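Local coordinates for protein Endonuclease/exonuclease/phosphatase (Beutenbergia cavernae DSM 12333, PDB 4RUW) that is of unknown function but belongs to the endonuclease/exonuclease/phosphatase family, joining a DNase I-like domain to an Ig-like domain and carrying a bound zinc ion, at residues R85-D90 with H310-D315; D55-T60 with G323-L328; L363-N368 with T377-V382; I258-L263 with T339-E344. All coordinates share one frame; numbering follows the deposited sequence.

Contact 1. Residues R85-D90 with H310-D315; sequences RAEAPD and HVSLVD
Glu-87, in the last turn of helix 77-87, reaches His-310 and Ser-312 with its two carboxylate oxygens, one to each, and shows how a buried acid can be held by divided labour. Two direct hydrogen bonds carry the contact. NE2 of His-310 donates to OE1 of Glu-87 over 2.7 Å at 164°; the oxygen lies in the ring plane, but is met on its syn side with the donor tilted out of the carboxylate plane, carboxylate and ring being turned 36° apart. OG of Ser-312 donates a hydrogen bond to OE2 of Glu-87 over 2.6 Å, arriving on the anti side. The glutamate chain bends at its second torsion (chi2 -71°), which turns the carboxylate across to both donors.

Water adds a third link: water 1 donates to OE2 of Glu-87 and accepts from Leu-313 N. With three donors at the carboxylate, the charged form would probably be favoured.

Apolar contact is slighter: CB of Ala-86 meets CG1 of Val-314 at 4.1 Å. CG2 of Val-314 makes plain van der Waals contact with the acid, 3.5 Å from OE2 of Glu-87.

The pairing of His-310 with Glu-87 is a His-carboxylate hydrogen bond; with the Ser-312 bond it joins the end of helix 77-87 to edge strand 304-311 and the turn after it, in the DNase I-like fold.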
loop_
_atom_site.group_PDB
_atom_site.type_symbol
_atom_site.label_atom_id
_atom_site.label_comp_id
_atom_site.label_asym_id
_atom_site.label_seq_id
_atom_site.Cartn_x
_atom_site.Cartn_y
_atom_site.Cartn_z
ATOM N N ARG A 85 14.669 14.383 -0.223
ATOM C CA ARG A 85 14.706 15.817 -0.484
ATOM C C ARG A 85 14.270 16.137 -1.912
ATOM O O ARG A 85 13.499 17.069 -2.141
ATOM C CB ARG A 85 16.133 16.322 -0.242
ATOM C CG ARG A 85 16.334 17.818 -0.308
ATOM C CD ARG A 85 17.801 18.181 0.016
ATOM N NE ARG A 85 18.213 17.695 1.338
ATOM C CZ ARG A 85 19.156 16.780 1.554
ATOM N NH1 ARG A 85 19.829 16.247 0.541
ATOM N NH2 ARG A 85 19.434 16.396 2.795
ATOM N N ALA A 86 14.755 15.356 -2.869
ATOM C CA ALA A 86 14.440 15.581 -4.275
ATOM C C ALA A 86 12.970 15.307 -4.575
ATOM O O ALA A 86 12.354 16.014 -5.364
ATOM C CB ALA A 86 15.327 14.725 -5.157
ATOM N N GLU A 87 12.409 14.279 -3.942
ATOM C CA GLU A 87 11.015 13.913 -4.172
ATOM C C GLU A 87 10.057 14.851 -3.429
ATOM O O GLU A 87 8.899 15.013 -3.815
ATOM C CB GLU A 87 10.770 12.461 -3.764
ATOM C CG GLU A 87 11.567 11.434 -4.574
ATOM C CD GLU A 87 11.094 11.286 -6.015
ATOM O OE1 GLU A 87 10.105 11.948 -6.414
ATOM O OE2 GLU A 87 11.710 10.475 -6.746
ATOM N N ALA A 88 10.558 15.475 -2.366
ATOM C CA ALA A 88 9.812 16.476 -1.606
ATOM C C ALA A 88 8.385 16.049 -1.207
ATOM O O ALA A 88 7.432 16.791 -1.411
ATOM C CB ALA A 88 9.790 17.795 -2.372
ATOM N N PRO A 89 8.231 14.851 -0.620
ATOM C CA PRO A 89 6.885 14.466 -0.186
ATOM C C PRO A 89 6.419 15.289 1.016
ATOM O O PRO A 89 7.228 15.835 1.766
ATOM C CB PRO A 89 7.072 13.006 0.228
ATOM C CG PRO A 89 8.500 12.941 0.686
ATOM C CD PRO A 89 9.240 13.837 -0.261
ATOM N N ASP A 90 5.112 15.382 1.201
ATOM C CA ASP A 90 4.572 15.975 2.411
ATOM C C ASP A 90 4.830 15.073 3.609
ATOM O O ASP A 90 5.119 15.553 4.712
ATOM C CB ASP A 90 3.072 16.187 2.248
ATOM C CG ASP A 90 2.751 17.300 1.287
ATOM O OD1 ASP A 90 2.950 18.470 1.670
ATOM O OD2 ASP A 90 2.313 17.010 0.153
ATOM N N HIS A 310 4.944 7.739 -9.142
ATOM C CA HIS A 310 6.120 7.189 -9.805
ATOM C C HIS A 310 6.985 6.461 -8.797
ATOM O O HIS A 310 6.925 6.748 -7.600
ATOM C CB HIS A 310 6.934 8.287 -10.512
ATOM C CG HIS A 310 7.415 9.374 -9.597
ATOM N ND1 HIS A 310 6.634 10.455 -9.260
ATOM C CD2 HIS A 310 8.601 9.549 -8.965
ATOM C CE1 HIS A 310 7.320 11.261 -8.461
ATOM N NE2 HIS A 310 8.512 10.728 -8.260
ATOM N N VAL A 311 7.789 5.520 -9.277
ATOM C CA VAL A 311 8.847 4.979 -8.447
ATOM C C VAL A 311 10.031 5.936 -8.524
ATOM O O VAL A 311 10.271 6.579 -9.549
ATOM C CB VAL A 311 9.261 3.533 -8.834
ATOM C CG1 VAL A 311 8.149 2.548 -8.462
ATOM C CG2 VAL A 311 9.646 3.432 -10.306
ATOM N N SER A 312 10.761 6.066 -7.429
ATOM C CA SER A 312 11.865 7.008 -7.416
ATOM C C SER A 312 13.083 6.431 -8.106
ATOM O O SER A 312 13.591 5.373 -7.717
ATOM C CB SER A 312 12.226 7.410 -5.995
ATOM O OG SER A 312 13.203 8.430 -6.024
ATOM N N LEU A 313 13.552 7.139 -9.132
ATOM C CA LEU A 313 14.747 6.748 -9.867
ATOM C C LEU A 313 15.823 7.839 -9.777
ATOM O O LEU A 313 16.766 7.862 -10.568
ATOM C CB LEU A 313 14.410 6.423 -11.325
ATOM C CG LEU A 313 13.380 5.303 -11.523
ATOM C CD1 LEU A 313 13.046 5.142 -12.997
ATOM C CD2 LEU A 313 13.881 3.987 -10.960
ATOM N N VAL A 314 15.685 8.726 -8.796
ATOM C CA VAL A 314 16.707 9.738 -8.513
ATOM C C VAL A 314 18.072 9.080 -8.246
ATOM O O VAL A 314 19.107 9.524 -8.752
ATOM C CB VAL A 314 16.279 10.625 -7.306
ATOM C CG1 VAL A 314 17.361 11.626 -6.952
ATOM C CG2 VAL A 314 14.973 11.343 -7.612
ATOM N N ASP A 315 18.063 8.016 -7.455
ATOM C CA ASP A 315 19.280 7.286 -7.108
ATOM C C ASP A 315 18.827 5.870 -6.810
ATOM O O ASP A 315 18.728 5.460 -5.648
ATOM C CB ASP A 315 19.926 7.906 -5.869
ATOM C CG ASP A 315 21.361 7.460 -5.651
ATOM O OD1 ASP A 315 21.886 6.631 -6.424
ATOM O OD2 ASP A 315 21.967 7.968 -4.689
HETATM O O HOH W 1 12.325 9.790 -9.205
#

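Contact 2. Residues D55-T60 with G323-L328; sequences DLRVMT and GVVMDL
Arg-57 and Asp-327 are cross-strand neighbours in a non-hydrogen-bonded pair, their side chains side by side, between strands 55-62 and 324-330, which run antiparallel and are joined by paired backbone bonds at Leu-56 with Leu-328, Val-58 with Met-326 and Thr-60 with Val-324. The arginine can be followed outward. Its CB lies 3.5 Å from OD1 of Asp-327, and CG keeps a similar distance from that oxygen; both also pass the carbonyl O of Met-326. With CG anti to the backbone N, the chain runs straight until it bends at chi3, -84°. There CD touches CG1 of Val-325 at 3.6 Å, the same methyl that lies over one face of the guanidinium. NE then donates to OD1 of Asp-327 over 2.8 Å, almost straight at 175°, and NH2 reaches the syn lone pair of OD2 of Asp-327 over 2.9 Å. The remaining nitrogen, NH1, turns to the carbonyl of Glu-87 at the end of helix 77-87.

On this face the selenomethionine Met-59 lays its CG 4.0 Å from CG2 of Val-325. On the other face, with Leu-56 and Thr-60, CG2 of Val-58 meets CD1 of Leu-328 at 4.1 Å.

A side-on, two-nitrogen salt bridge with planes only 26° apart fixes the rotation of both charged groups. Charge is thus paired within the sheet itself, and the third nitrogen ties that sheet to helix 77-87.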
loop_
_atom_site.group_PDB
_atom_site.type_symbol
_atom_site.label_atom_id
_atom_site.label_comp_id
_atom_site.label_asym_id
_atom_site.label_seq_id
_atom_site.Cartn_x
_atom_site.Cartn_y
_atom_site.Cartn_z
ATOM N N ASP A 55 -3.770 19.012 -2.508
ATOM C CA ASP A 55 -2.770 18.011 -2.869
ATOM C C ASP A 55 -1.991 17.465 -1.693
ATOM O O ASP A 55 -1.703 18.178 -0.732
ATOM C CB ASP A 55 -1.774 18.602 -3.878
ATOM C CG ASP A 55 -2.394 18.853 -5.237
ATOM O OD1 ASP A 55 -3.413 18.210 -5.556
ATOM O OD2 ASP A 55 -1.855 19.689 -5.991
ATOM N N LEU A 56 -1.639 16.189 -1.792
ATOM C CA LEU A 56 -0.803 15.538 -0.792
ATOM C C LEU A 56 0.131 14.558 -1.485
ATOM O O LEU A 56 -0.338 13.665 -2.182
ATOM C CB LEU A 56 -1.668 14.768 0.199
ATOM C CG LEU A 56 -0.929 14.111 1.361
ATOM C CD1 LEU A 56 -0.381 15.167 2.310
ATOM C CD2 LEU A 56 -1.852 13.141 2.091
ATOM N N ARG A 57 1.436 14.727 -1.306
ATOM C CA ARG A 57 2.395 13.777 -1.841
ATOM C C ARG A 57 2.869 12.869 -0.713
ATOM O O ARG A 57 3.404 13.337 0.300
ATOM C CB ARG A 57 3.572 14.486 -2.514
ATOM C CG ARG A 57 4.641 13.522 -3.012
ATOM C CD ARG A 57 5.704 14.211 -3.857
ATOM N NE ARG A 57 5.253 14.317 -5.240
ATOM C CZ ARG A 57 6.051 14.479 -6.292
ATOM N NH1 ARG A 57 7.366 14.582 -6.136
ATOM N NH2 ARG A 57 5.528 14.540 -7.508
ATOM N N VAL A 58 2.648 11.576 -0.893
ATOM C CA VAL A 58 2.979 10.567 0.101
ATOM C C VAL A 58 3.993 9.623 -0.501
ATOM O O VAL A 58 3.785 9.091 -1.598
ATOM C CB VAL A 58 1.730 9.750 0.502
ATOM C CG1 VAL A 58 2.102 8.627 1.475
ATOM C CG2 VAL A 58 0.685 10.664 1.096
HETATM N N MSE A 59 5.082 9.412 0.223
HETATM C CA MSE A 59 6.126 8.511 -0.220
HETATM C C MSE A 59 6.281 7.372 0.771
HETATM O O MSE A 59 6.129 7.569 1.978
HETATM C CB MSE A 59 7.427 9.295 -0.328
HETATM C CG MSE A 59 8.654 8.473 -0.730
HETATM SE SE MSE A 59 10.244 9.548 -0.988
HETATM C CE MSE A 59 11.365 8.165 -1.789
ATOM N N THR A 60 6.566 6.177 0.262
ATOM C CA THR A 60 6.973 5.075 1.124
ATOM C C THR A 60 8.260 4.454 0.596
ATOM O O THR A 60 8.450 4.354 -0.620
ATOM C CB THR A 60 5.857 3.998 1.292
ATOM O OG1 THR A 60 6.230 3.066 2.316
ATOM C CG2 THR A 60 5.601 3.243 0.002
ATOM N N GLY A 323 11.685 3.642 -3.814
ATOM C CA GLY A 323 10.664 4.464 -3.193
ATOM C C GLY A 323 9.450 4.595 -4.101
ATOM O O GLY A 323 9.579 4.622 -5.327
ATOM N N VAL A 324 8.268 4.658 -3.503
ATOM C CA VAL A 324 7.021 4.861 -4.239
ATOM C C VAL A 324 6.498 6.237 -3.845
ATOM O O VAL A 324 6.337 6.526 -2.652
ATOM C CB VAL A 324 5.971 3.775 -3.891
ATOM C CG1 VAL A 324 4.656 4.052 -4.606
ATOM C CG2 VAL A 324 6.499 2.386 -4.227
ATOM N N VAL A 325 6.262 7.088 -4.837
ATOM C CA VAL A 325 5.905 8.481 -4.606
ATOM C C VAL A 325 4.566 8.781 -5.249
ATOM O O VAL A 325 4.451 8.770 -6.472
ATOM C CB VAL A 325 6.982 9.431 -5.181
ATOM C CG1 VAL A 325 6.663 10.881 -4.823
ATOM C CG2 VAL A 325 8.375 9.029 -4.693
HETATM N N MSE A 326 3.550 9.018 -4.428
HETATM C CA MSE A 326 2.186 9.182 -4.926
HETATM C C MSE A 326 1.678 10.588 -4.705
HETATM O O MSE A 326 1.866 11.169 -3.631
HETATM C CB MSE A 326 1.239 8.237 -4.189
HETATM C CG MSE A 326 1.613 6.755 -4.286
HETATM SE SE MSE A 326 1.750 6.082 -6.104
HETATM C CE MSE A 326 0.037 6.703 -6.788
ATOM N N ASP A 327 0.999 11.119 -5.718
ATOM C CA ASP A 327 0.339 12.416 -5.622
ATOM C C ASP A 327 -1.157 12.166 -5.498
ATOM O O ASP A 327 -1.786 11.615 -6.413
ATOM C CB ASP A 327 0.653 13.268 -6.850
ATOM C CG ASP A 327 2.089 13.772 -6.853
ATOM O OD1 ASP A 327 2.552 14.272 -5.811
ATOM O OD2 ASP A 327 2.766 13.660 -7.893
ATOM N N LEU A 328 -1.712 12.554 -4.350
ATOM C CA LEU A 328 -3.122 12.363 -4.035
ATOM C C LEU A 328 -3.796 13.722 -3.936
ATOM O O LEU A 328 -3.128 14.749 -3.826
ATOM C CB LEU A 328 -3.265 11.626 -2.700
ATOM C CG LEU A 328 -2.438 10.344 -2.544
ATOM C CD1 LEU A 328 -2.660 9.735 -1.162
ATOM C CD2 LEU A 328 -2.774 9.340 -3.647
#

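Contact 3. Residues L363-N368 with T377-V382; sequences LSVCKN and TAVRAV
Lys-367 holds its side chain fully extended, every torsion from chi1 (173°) to chi4 near 180°, and so carries NZ across to the carbonyl of Thr-377. In Val-365 the first torsion, -178°, turns one methyl to each of two residues across the contact: CG1 meets CG1 of Val-379 at 3.8 Å, and CG2 meets CB of Ala-381 at 3.6 Å. CD2 of Leu-363 also touches that CB of Ala-381, at 4.0 Å. The small side chain of Ala-381 is thus met by two branched ones, whereas Val-379 spreads its CG2 over the backbone of Lys-367, 3.7 Å from its CA.

The polar end is separate. NZ of Lys-367 donates to O of Thr-377 over 2.8 Å, approaching from above the carbonyl plane at a C=O...N angle of 125°. NZ also forms salt bridges with Asp-374 and Asp-375 and a hydrogen bond to O of Gly-398; the ammonium is therefore surrounded by acceptors and probably stays charged. Asp-375 in turn takes a hydrogen bond with OG1 of Thr-377.

Such face-to-face packing of two antiparallel sheets makes the beta sandwich of an Ig-like domain. Strand 360-367 lies between 349-356 and 405-410 in one sheet, and 378-384 between 390-396 and 418-424 in the other, with Val-394 and Leu-423 joining the shared core.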
loop_
_atom_site.group_PDB
_atom_site.type_symbol
_atom_site.label_atom_id
_atom_site.label_comp_id
_atom_site.label_asym_id
_atom_site.label_seq_id
_atom_site.Cartn_x
_atom_site.Cartn_y
_atom_site.Cartn_z
ATOM N N LEU A 363 -16.318 5.060 -9.968
ATOM C CA LEU A 363 -16.288 3.608 -9.968
ATOM C C LEU A 363 -14.893 3.157 -10.373
ATOM O O LEU A 363 -14.421 3.497 -11.465
ATOM C CB LEU A 363 -17.327 3.083 -10.957
ATOM C CG LEU A 363 -17.828 1.645 -10.932
ATOM C CD1 LEU A 363 -18.084 1.192 -9.514
ATOM C CD2 LEU A 363 -19.107 1.536 -11.752
ATOM N N SER A 364 -14.225 2.433 -9.476
ATOM C CA SER A 364 -12.922 1.847 -9.751
ATOM C C SER A 364 -13.091 0.333 -9.857
ATOM O O SER A 364 -13.562 -0.311 -8.914
ATOM C CB SER A 364 -11.937 2.187 -8.630
ATOM O OG SER A 364 -10.713 1.482 -8.797
ATOM N N VAL A 365 -12.730 -0.228 -11.006
ATOM C CA VAL A 365 -12.981 -1.628 -11.290
ATOM C C VAL A 365 -11.656 -2.300 -11.581
ATOM O O VAL A 365 -10.869 -1.835 -12.416
ATOM C CB VAL A 365 -13.944 -1.800 -12.472
ATOM C CG1 VAL A 365 -14.235 -3.272 -12.716
ATOM C CG2 VAL A 365 -15.221 -1.056 -12.200
ATOM N N CYS A 366 -11.433 -3.419 -10.911
ATOM C CA CYS A 366 -10.150 -4.082 -10.982
ATOM C C CYS A 366 -10.286 -5.574 -11.226
ATOM O O CYS A 366 -10.944 -6.278 -10.458
ATOM C CB CYS A 366 -9.397 -3.848 -9.679
ATOM S SG CYS A 366 -7.955 -4.874 -9.514
ATOM N N LYS A 367 -9.670 -6.044 -12.308
ATOM C CA LYS A 367 -9.506 -7.471 -12.543
ATOM C C LYS A 367 -8.206 -7.885 -11.860
ATOM O O LYS A 367 -7.119 -7.457 -12.259
ATOM C CB LYS A 367 -9.434 -7.786 -14.037
ATOM C CG LYS A 367 -9.092 -9.247 -14.312
ATOM C CD LYS A 367 -8.969 -9.543 -15.798
ATOM C CE LYS A 367 -8.447 -10.948 -16.034
ATOM N NZ LYS A 367 -8.263 -11.242 -17.486
ATOM N N ASN A 368 -8.315 -8.699 -10.816
ATOM C CA ASN A 368 -7.138 -9.094 -10.058
ATOM C C ASN A 368 -6.800 -10.544 -10.336
ATOM O O ASN A 368 -6.908 -11.410 -9.470
ATOM C CB ASN A 368 -7.337 -8.845 -8.566
ATOM C CG ASN A 368 -6.026 -8.742 -7.827
ATOM O OD1 ASN A 368 -5.061 -8.172 -8.342
ATOM N ND2 ASN A 368 -5.968 -9.314 -6.633
ATOM N N THR A 377 -10.789 -13.085 -19.628
ATOM C CA THR A 377 -11.878 -12.743 -18.721
ATOM C C THR A 377 -11.831 -11.258 -18.381
ATOM O O THR A 377 -10.806 -10.592 -18.555
ATOM C CB THR A 377 -11.864 -13.569 -17.417
ATOM O OG1 THR A 377 -10.680 -13.273 -16.665
ATOM C CG2 THR A 377 -11.940 -15.064 -17.713
ATOM N N ALA A 378 -12.948 -10.731 -17.904
ATOM C CA ALA A 378 -13.010 -9.332 -17.506
ATOM C C ALA A 378 -13.828 -9.211 -16.234
ATOM O O ALA A 378 -14.689 -10.046 -15.959
ATOM C CB ALA A 378 -13.635 -8.491 -18.612
ATOM N N VAL A 379 -13.545 -8.177 -15.449
ATOM C CA VAL A 379 -14.411 -7.829 -14.328
ATOM C C VAL A 379 -15.274 -6.645 -14.744
ATOM O O VAL A 379 -14.766 -5.626 -15.225
ATOM C CB VAL A 379 -13.619 -7.551 -13.025
ATOM C CG1 VAL A 379 -14.532 -6.972 -11.951
ATOM C CG2 VAL A 379 -12.955 -8.840 -12.541
ATOM N N ARG A 380 -16.583 -6.803 -14.600
ATOM C CA ARG A 380 -17.514 -5.776 -15.038
ATOM C C ARG A 380 -18.359 -5.314 -13.865
ATOM O O ARG A 380 -18.870 -6.127 -13.092
ATOM C CB ARG A 380 -18.399 -6.313 -16.162
ATOM C CG ARG A 380 -19.482 -5.362 -16.626
ATOM C CD ARG A 380 -20.080 -5.860 -17.929
ATOM N NE ARG A 380 -19.048 -5.929 -18.960
ATOM C CZ ARG A 380 -19.040 -6.802 -19.963
ATOM N NH1 ARG A 380 -20.018 -7.693 -20.081
ATOM N NH2 ARG A 380 -18.049 -6.786 -20.846
ATOM N N ALA A 381 -18.470 -4.002 -13.717
ATOM C CA ALA A 381 -19.317 -3.408 -12.700
ATOM C C ALA A 381 -20.480 -2.703 -13.366
ATOM O O ALA A 381 -20.301 -1.988 -14.357
ATOM C CB ALA A 381 -18.535 -2.420 -11.869
ATOM N N VAL A 382 -21.674 -2.923 -12.829
ATOM C CA VAL A 382 -22.855 -2.246 -13.334
ATOM C C VAL A 382 -23.604 -1.581 -12.185
ATOM O O VAL A 382 -23.969 -2.243 -11.203
ATOM C CB VAL A 382 -23.805 -3.222 -14.071
ATOM C CG1 VAL A 382 -24.958 -2.461 -14.722
ATOM C CG2 VAL A 382 -23.047 -4.029 -15.120
#

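Contact 4. Residues I258-L263 with T339-E344; sequences IAEDHL and TVLAGE
Thr-339 meets the carbonyl of Ala-259 where the Ig-like beta sandwich abuts the DNase I-like domain: strand 334-342, at the edge of its sheet, lies against the C-terminal end of helix 251-260. The junction illustrates how a carbonyl at a helix end can accept from a neighbouring domain.

Direct hydrogen bonding comes first. OG1 of Thr-339 donates to O of Ala-259 over 2.8 Å, from 41° above the carbonyl plane. This oxygen already receives the backbone N of His-262, at 3.0 Å, on the opposite face of that plane, and Gln-352 of strand 349-356 supplies a further donor. Two N-H groups and one hydroxyl therefore share this carbonyl oxygen. The threonine places its hydroxyl beside its own backbone N (chi1 -62°), which leaves CG2 facing the helix, 4.3 Å from CB of Ala-259.

Van der Waals contact is carried by Leu-341, two residues along the same side of the strand. Its side chain crosses that of Glu-260 at about a right angle, so that CD1 of Leu-341 touches CG of Glu-260 at 3.8 Å and OE2 at 3.3 Å. Trp-350 of the adjacent strand also packs against Ala-259, Thr-339 and Leu-341.

A water completes the join. Water 2 donates to OG1 of Thr-339 over 2.8 Å and lies in the plane of the His-262 ring at its edge, 2.7 Å from ND1, while the carbonyl O of Glu-260 sits over the centre of one face of that ring.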
loop_
_atom_site.group_PDB
_atom_site.type_symbol
_atom_site.label_atom_id
_atom_site.label_comp_id
_atom_site.label_asym_id
_atom_site.label_seq_id
_atom_site.Cartn_x
_atom_site.Cartn_y
_atom_site.Cartn_z
ATOM N N ILE A 258 -8.364 -6.020 1.794
ATOM C CA ILE A 258 -8.000 -4.608 1.741
ATOM C C ILE A 258 -9.067 -3.824 0.968
ATOM O O ILE A 258 -9.520 -2.758 1.401
ATOM C CB ILE A 258 -6.605 -4.404 1.105
ATOM C CG1 ILE A 258 -5.526 -5.129 1.919
ATOM C CG2 ILE A 258 -6.285 -2.935 1.003
ATOM C CD1 ILE A 258 -4.168 -5.211 1.217
ATOM N N ALA A 259 -9.482 -4.366 -0.173
ATOM C CA ALA A 259 -10.493 -3.708 -0.985
ATOM C C ALA A 259 -11.825 -3.610 -0.237
ATOM O O ALA A 259 -12.498 -2.582 -0.302
ATOM C CB ALA A 259 -10.664 -4.439 -2.306
ATOM N N GLU A 260 -12.262 -4.739 0.531
ATOM C CA GLU A 260 -13.501 -4.762 1.325
ATOM C C GLU A 260 -13.518 -3.660 2.356
ATOM O O GLU A 260 -14.576 -3.165 2.740
ATOM C CB GLU A 260 -13.643 -6.077 2.105
ATOM C CG GLU A 260 -13.854 -7.350 1.320
ATOM C CD GLU A 260 -13.901 -8.569 2.234
ATOM O OE1 GLU A 260 -13.584 -8.441 3.433
ATOM O OE2 GLU A 260 -14.280 -9.660 1.763
ATOM N N ASP A 261 -12.281 -3.259 2.798
ATOM C CA ASP A 261 -12.160 -2.225 3.815
ATOM C C ASP A 261 -12.064 -0.809 3.256
ATOM O O ASP A 261 -11.689 0.126 3.971
ATOM C CB ASP A 261 -10.996 -2.535 4.740
ATOM C CG ASP A 261 -11.397 -3.466 5.861
ATOM O OD1 ASP A 261 -12.545 -3.966 5.838
ATOM O OD2 ASP A 261 -10.575 -3.695 6.767
ATOM N N HIS A 262 -12.410 -0.666 1.978
ATOM C CA HIS A 262 -12.562 0.634 1.319
ATOM C C HIS A 262 -11.232 1.303 1.042
ATOM O O HIS A 262 -11.170 2.518 0.916
ATOM C CB HIS A 262 -13.457 1.592 2.119
ATOM C CG HIS A 262 -14.703 0.954 2.635
ATOM N ND1 HIS A 262 -15.755 0.606 1.811
ATOM C CD2 HIS A 262 -15.066 0.580 3.882
ATOM C CE1 HIS A 262 -16.713 0.060 2.534
ATOM N NE2 HIS A 262 -16.322 0.030 3.797
ATOM N N LEU A 263 -10.170 0.514 0.938
ATOM C CA LEU A 263 -8.862 1.069 0.623
ATOM C C LEU A 263 -8.547 0.845 -0.845
ATOM O O LEU A 263 -8.775 -0.243 -1.362
ATOM C CB LEU A 263 -7.785 0.428 1.503
ATOM C CG LEU A 263 -7.828 0.850 2.971
ATOM C CD1 LEU A 263 -6.951 -0.025 3.831
ATOM C CD2 LEU A 263 -7.361 2.299 3.084
ATOM N N THR A 339 -17.719 -1.552 -1.684
ATOM C CA THR A 339 -16.959 -2.512 -2.468
ATOM C C THR A 339 -17.805 -3.746 -2.712
ATOM O O THR A 339 -18.440 -4.266 -1.792
ATOM C CB THR A 339 -15.702 -2.948 -1.717
ATOM O OG1 THR A 339 -14.865 -1.809 -1.516
ATOM C CG2 THR A 339 -14.931 -4.009 -2.499
ATOM N N VAL A 340 -17.837 -4.196 -3.960
ATOM C CA VAL A 340 -18.412 -5.493 -4.276
ATOM C C VAL A 340 -17.306 -6.326 -4.923
ATOM O O VAL A 340 -16.724 -5.928 -5.932
ATOM C CB VAL A 340 -19.644 -5.380 -5.200
ATOM C CG1 VAL A 340 -20.217 -6.759 -5.473
ATOM C CG2 VAL A 340 -20.698 -4.475 -4.562
ATOM N N LEU A 341 -16.977 -7.454 -4.304
ATOM C CA LEU A 341 -15.935 -8.330 -4.821
ATOM C C LEU A 341 -16.446 -9.104 -6.023
ATOM O O LEU A 341 -17.650 -9.337 -6.151
ATOM C CB LEU A 341 -15.461 -9.300 -3.743
ATOM C CG LEU A 341 -14.861 -8.669 -2.486
ATOM C CD1 LEU A 341 -14.522 -9.750 -1.485
ATOM C CD2 LEU A 341 -13.622 -7.867 -2.841
ATOM N N ALA A 342 -15.521 -9.503 -6.890
ATOM C CA ALA A 342 -15.861 -10.212 -8.117
ATOM C C ALA A 342 -15.358 -11.647 -8.095
ATOM O O ALA A 342 -14.321 -11.944 -7.496
ATOM C CB ALA A 342 -15.281 -9.476 -9.320
ATOM N N GLY A 343 -16.087 -12.531 -8.768
ATOM C CA GLY A 343 -15.724 -13.935 -8.841
ATOM C C GLY A 343 -16.509 -14.771 -7.853
ATOM O O GLY A 343 -17.057 -14.251 -6.884
ATOM N N GLU A 344 -16.561 -16.064 -8.084
ATOM C CA GLU A 344 -17.387 -16.936 -7.261
ATOM C C GLU A 344 -17.069 -16.890 -5.784
ATOM O O GLU A 344 -17.935 -16.967 -4.977
ATOM C CB GLU A 344 -17.339 -18.364 -7.780
ATOM C CG GLU A 344 -15.982 -18.996 -7.925
ATOM C CD GLU A 344 -16.036 -20.349 -8.651
ATOM O OE1 GLU A 344 -17.128 -20.867 -8.853
ATOM O OE2 GLU A 344 -14.979 -20.888 -8.984
HETATM O O HOH W 2 -15.332 0.865 -0.870
#

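How the contacts relate
Contacts 1 and 2 form one unit in the DNase I-like domain, their centres about 9 Å apart. Probable backbone hydrogen bonds from Ser-312 N to Gly-323 O and from Asp-90 N to Arg-57 O, each 2.8 Å, join them, and contact 1 falls within the chain span that contact 2 closes. Contact 4 passes from this domain to the Ig-like one, about 23 Å from contact 2 between centres. Contact 3 lies inside that second domain, with its centre about 11 Å from contact 4, touching it through CG1 of Val-379 and CB of Ala-342, 3.7 Å apart. The zinc ligands His-98, Asp-100, His-107 and His-137 belong to none of the four contacts.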